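Local coordinates for viral structural protein 4 (Bombyx mori cytoplasmic polyhedrosis virus, PDB 6TZ0) that binds GTP and probably acts as a nucleotide-hydrolysing partner of the viral RNA-dependent RNA polymerase during transcription, at residues L51-L56 with P169-Q174; A57-R62 with Y135-E140. All blocks are in the same frame, centred on the assembly; numbering follows the deposited sequence.

Contact 1: L51-L56 with P169-Q174; sequences LIHSML and PNYINQ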
# COMPACT_ATOMS: atom_id res chain seq x y z
N LEU B 51 32.85 10.90 34.56
CA LEU B 51 31.73 11.14 35.46
C LEU B 51 30.45 11.48 34.69
O LEU B 51 29.35 11.05 35.07
CB LEU B 51 32.07 12.25 36.44
CG LEU B 51 33.17 11.98 37.46
CD1 LEU B 51 33.49 13.23 38.25
CD2 LEU B 51 32.75 10.87 38.40
N ILE B 52 30.58 12.24 33.60
CA ILE B 52 29.42 12.57 32.78
C ILE B 52 28.86 11.32 32.09
O ILE B 52 27.64 11.15 32.01
CB ILE B 52 29.77 13.68 31.77
CG1 ILE B 52 30.03 15.00 32.50
CG2 ILE B 52 28.67 13.92 30.78
CD1 ILE B 52 30.58 16.07 31.60
N HIS B 53 29.74 10.42 31.61
CA HIS B 53 29.28 9.16 31.02
C HIS B 53 28.51 8.31 32.02
O HIS B 53 27.47 7.74 31.68
CB HIS B 53 30.45 8.35 30.48
CG HIS B 53 30.98 8.83 29.17
ND1 HIS B 53 32.02 9.73 29.08
CD2 HIS B 53 30.65 8.51 27.90
CE1 HIS B 53 32.29 9.96 27.80
NE2 HIS B 53 31.46 9.23 27.07
N SER B 54 29.02 8.21 33.26
CA SER B 54 28.34 7.41 34.28
C SER B 54 26.98 8.00 34.63
O SER B 54 25.99 7.26 34.74
CB SER B 54 29.22 7.33 35.52
OG SER B 54 30.46 6.71 35.22
N MET B 55 26.92 9.33 34.78
CA MET B 55 25.66 10.00 35.09
C MET B 55 24.64 9.84 33.97
O MET B 55 23.45 9.62 34.22
CB MET B 55 25.93 11.47 35.38
CG MET B 55 24.74 12.29 35.81
SD MET B 55 24.08 11.85 37.41
CE MET B 55 25.33 12.54 38.48
N LEU B 56 25.10 9.93 32.71
CA LEU B 56 24.21 9.77 31.57
C LEU B 56 23.66 8.36 31.46
O LEU B 56 22.48 8.18 31.13
CB LEU B 56 24.92 10.15 30.28
CG LEU B 56 25.05 11.64 29.97
CD1 LEU B 56 25.90 11.82 28.75
CD2 LEU B 56 23.67 12.19 29.72
N PRO B 169 27.43 4.23 22.70
CA PRO B 169 26.18 3.98 23.44
C PRO B 169 25.00 4.73 22.84
O PRO B 169 25.14 5.64 22.02
CB PRO B 169 26.50 4.48 24.84
CG PRO B 169 27.96 4.39 24.94
CD PRO B 169 28.49 4.71 23.59
N ASN B 170 23.81 4.34 23.29
CA ASN B 170 22.58 4.89 22.72
C ASN B 170 22.37 6.33 23.13
O ASN B 170 21.94 7.15 22.31
CB ASN B 170 21.38 4.03 23.13
CG ASN B 170 21.35 2.71 22.41
OD1 ASN B 170 21.63 2.62 21.22
ND2 ASN B 170 20.99 1.66 23.14
N TYR B 171 22.66 6.67 24.39
CA TYR B 171 22.43 8.04 24.86
C TYR B 171 23.39 9.03 24.21
O TYR B 171 23.01 10.19 23.97
CB TYR B 171 22.51 8.08 26.39
CG TYR B 171 23.75 7.47 27.01
CD1 TYR B 171 24.91 8.22 27.17
CD2 TYR B 171 23.76 6.15 27.43
CE1 TYR B 171 26.05 7.66 27.73
CE2 TYR B 171 24.89 5.59 27.99
CZ TYR B 171 26.02 6.35 28.13
OH TYR B 171 27.15 5.79 28.69
N ILE B 172 24.60 8.60 23.87
CA ILE B 172 25.51 9.47 23.12
C ILE B 172 24.98 9.71 21.71
O ILE B 172 25.04 10.83 21.20
CB ILE B 172 26.93 8.88 23.13
CG1 ILE B 172 27.44 8.76 24.56
CG2 ILE B 172 27.89 9.74 22.34
CD1 ILE B 172 27.53 10.09 25.28
N ASN B 173 24.40 8.68 21.09
CA ASN B 173 23.74 8.84 19.79
C ASN B 173 22.55 9.77 19.88
O ASN B 173 22.25 10.49 18.92
CB ASN B 173 23.28 7.50 19.25
CG ASN B 173 24.42 6.65 18.76
OD1 ASN B 173 25.35 7.14 18.13
ND2 ASN B 173 24.35 5.36 19.03
N GLN B 174 21.84 9.77 21.01
CA GLN B 174 20.76 10.72 21.23
C GLN B 174 21.30 12.14 21.36
O GLN B 174 20.62 13.10 20.97
CB GLN B 174 19.97 10.33 22.47
CG GLN B 174 19.29 8.99 22.33
CD GLN B 174 18.71 8.48 23.62
OE1 GLN B 174 18.71 9.17 24.63
NE2 GLN B 174 18.26 7.24 23.60
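The ring of Tyr171 packs against Leu56, whose CB comes in above the ring plane just outside the CD1-CE1 side, 3.7 Å from CD1 of Tyr171. Leu56 O lies over the same face, while Pro169 CB covers the opposite face near the rim, 3.7 Å from the plane of the Tyr171 ring. With CG of Tyr171 set between its own backbone N and carbonyl carbon (chi1 52°), the ring reaches across from helix 170-176 to helix 41-60. Its hydroxyl stops beside the backbone of His53, Tyr171 OH to His53 O being 3.6 Å, too long for a hydrogen bond. CD1 of Ile172 adds an apolar contact to CD1 of Leu56 (4.2 Å) and comes obliquely to CD2 of the His53 ring (4.4 Å). That imidazole is held by hydrogen bonds to backbone carbonyls, ND1 to Ala49 O and, weakly, NE2 to Phe2 O. The short helical segments pass nearly at right angles (100°), 11.0 Å apart, so long side chains rather than backbones fill the gap. Leu56 also touches Tyr73 and Ile77 of helix 70-79 and Met141 of helix 136-146, whereas Asn170 hydrogen-bonds Thr462 of the polymerase chain. This is helix packing in the N-terminal part of the protein; its apolar and aromatic chemistry implies cohesion by shape and exclusion of water.

Contact 2: A57-R62 with Y135-E140; sequences AKHAAR and YKALTE
The imidazole of His59 carries the methyl of Ala137 on one face and has polar neighbours at its edge. CB of Ala137 sits 3.7 Å from the centroid of the His59 ring and 26° off the ring normal, a CH-pi contact displaced toward ND1. In the ring plane, OE1 of Glu140 faces CE1 of His59 at 3.1 Å, and Arg62 NH2 lies in plane near ND1 of His59, 3.1 Å away. The carboxylate of Glu140 stands almost perpendicular to the imidazole, the two planes 88° apart. OE2 of Glu140 takes the salt bridge, NZ of Lys58 donating at a modelled 2.5 Å. Extended, with CG anti to the backbone N (chi1 -176°), Glu140 carries its carboxylate out to where OE1 reaches the His59 edge and OE2 meets Lys58, whose chain, bent at chi3, crosses it at about a right angle. Ala137 CB also lies near the plane of the Arg62 guanidinium, at its edge, 4.2 Å from NH2 of Arg62. Here the C-terminal part of helix 41-60 meets the first turns of helix 136-146, and Tyr73 of helix 70-79 touches both His59 and Ala137. Glu140 thus stands among Lys58, His59 and Arg62; its charge probably eases the crowding of basic groups, while carboxylate and guanidinium would probably pull the imidazole's charge state in opposite directions.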
# COMPACT_ATOMS: atom_id res chain seq x y z
N ALA B 57 24.49 7.35 31.73
CA ALA B 57 24.00 5.98 31.71
C ALA B 57 22.99 5.73 32.81
O ALA B 57 21.98 5.05 32.59
CB ALA B 57 25.18 5.01 31.82
N LYS B 58 23.22 6.31 34.00
CA LYS B 58 22.26 6.19 35.09
C LYS B 58 20.92 6.84 34.75
O LYS B 58 19.86 6.26 35.02
CB LYS B 58 22.83 6.79 36.37
CG LYS B 58 21.88 6.69 37.55
CD LYS B 58 22.47 7.27 38.81
CE LYS B 58 22.48 8.79 38.77
NZ LYS B 58 22.93 9.39 40.05
N HIS B 59 20.94 8.04 34.16
CA HIS B 59 19.67 8.68 33.83
C HIS B 59 18.97 8.02 32.66
O HIS B 59 17.74 8.03 32.59
CB HIS B 59 19.85 10.17 33.51
CG HIS B 59 20.35 10.98 34.66
ND1 HIS B 59 19.70 11.04 35.87
CD2 HIS B 59 21.37 11.86 34.74
CE1 HIS B 59 20.34 11.86 36.67
NE2 HIS B 59 21.36 12.38 36.01
N ALA B 60 19.72 7.44 31.72
CA ALA B 60 19.09 6.78 30.59
C ALA B 60 18.51 5.43 30.96
O ALA B 60 17.57 4.97 30.30
CB ALA B 60 20.09 6.60 29.44
N ALA B 61 19.03 4.77 32.00
CA ALA B 61 18.49 3.48 32.39
C ALA B 61 17.10 3.56 33.01
O ALA B 61 16.47 2.51 33.20
CB ALA B 61 19.44 2.78 33.36
N ARG B 62 16.59 4.75 33.33
CA ARG B 62 15.32 4.86 34.02
C ARG B 62 14.13 5.13 33.11
O ARG B 62 13.00 4.88 33.52
CB ARG B 62 15.37 5.96 35.08
CG ARG B 62 16.27 5.64 36.25
CD ARG B 62 15.90 6.47 37.46
NE ARG B 62 16.11 7.90 37.28
CZ ARG B 62 17.21 8.55 37.65
NH1 ARG B 62 18.21 7.90 38.24
NH2 ARG B 62 17.31 9.85 37.45
N TYR B 135 12.22 17.55 36.26
CA TYR B 135 13.51 18.20 36.10
C TYR B 135 14.54 17.75 37.13
O TYR B 135 15.53 18.45 37.34
CB TYR B 135 13.35 19.72 36.18
CG TYR B 135 12.71 20.36 34.98
CD1 TYR B 135 13.45 20.63 33.84
CD2 TYR B 135 11.37 20.70 34.98
CE1 TYR B 135 12.88 21.22 32.74
CE2 TYR B 135 10.78 21.29 33.88
CZ TYR B 135 11.54 21.55 32.76
OH TYR B 135 10.96 22.14 31.67
N LYS B 136 14.33 16.60 37.77
CA LYS B 136 15.23 16.17 38.83
C LYS B 136 16.58 15.74 38.27
O LYS B 136 17.64 16.09 38.82
CB LYS B 136 14.59 15.04 39.62
CG LYS B 136 15.42 14.52 40.76
CD LYS B 136 14.66 13.47 41.54
CE LYS B 136 14.56 12.18 40.74
NZ LYS B 136 13.90 11.10 41.53
N ALA B 137 16.56 14.99 37.16
CA ALA B 137 17.79 14.53 36.53
C ALA B 137 18.61 15.68 35.97
O ALA B 137 19.84 15.67 36.04
CB ALA B 137 17.45 13.53 35.43
N LEU B 138 17.93 16.70 35.43
CA LEU B 138 18.63 17.87 34.94
C LEU B 138 19.24 18.69 36.07
O LEU B 138 20.31 19.26 35.88
CB LEU B 138 17.68 18.73 34.11
CG LEU B 138 17.23 18.12 32.78
CD1 LEU B 138 16.18 18.99 32.12
CD2 LEU B 138 18.40 17.92 31.85
N THR B 139 18.61 18.72 37.25
CA THR B 139 19.24 19.37 38.39
C THR B 139 20.47 18.62 38.86
O THR B 139 21.47 19.24 39.26
CB THR B 139 18.26 19.51 39.55
OG1 THR B 139 17.69 18.24 39.87
CG2 THR B 139 17.18 20.52 39.24
N GLU B 140 20.42 17.29 38.84
CA GLU B 140 21.58 16.49 39.23
C GLU B 140 22.75 16.69 38.27
O GLU B 140 23.90 16.90 38.70
CB GLU B 140 21.18 15.03 39.33
CG GLU B 140 22.25 14.10 39.82
CD GLU B 140 21.73 12.68 39.99
OE1 GLU B 140 20.53 12.46 39.74
OE2 GLU B 140 22.52 11.79 40.35

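Contacts 1 and 2 occupy successive turns of helix 41-60, their centres 10 Å apart, and in sequence contact 2 is nested within the loop that contact 1 closes. The two touch directly: Met55 SD packs 3.3 Å from Glu140 OE2, and Tyr171 reaches past its own contact to the neighbouring turn, its OH 3.8 Å from Ala57 CB. One helix is therefore gripped by helix 170-176 through buried apolar packing and by helix 136-146 through a more exposed, charged interface. Both lie away from the GTP-binding residues around Lys359 and Arg520. Their centres are about 29 Å (contact 1) and about 39 Å (contact 2) from the centre of the chain.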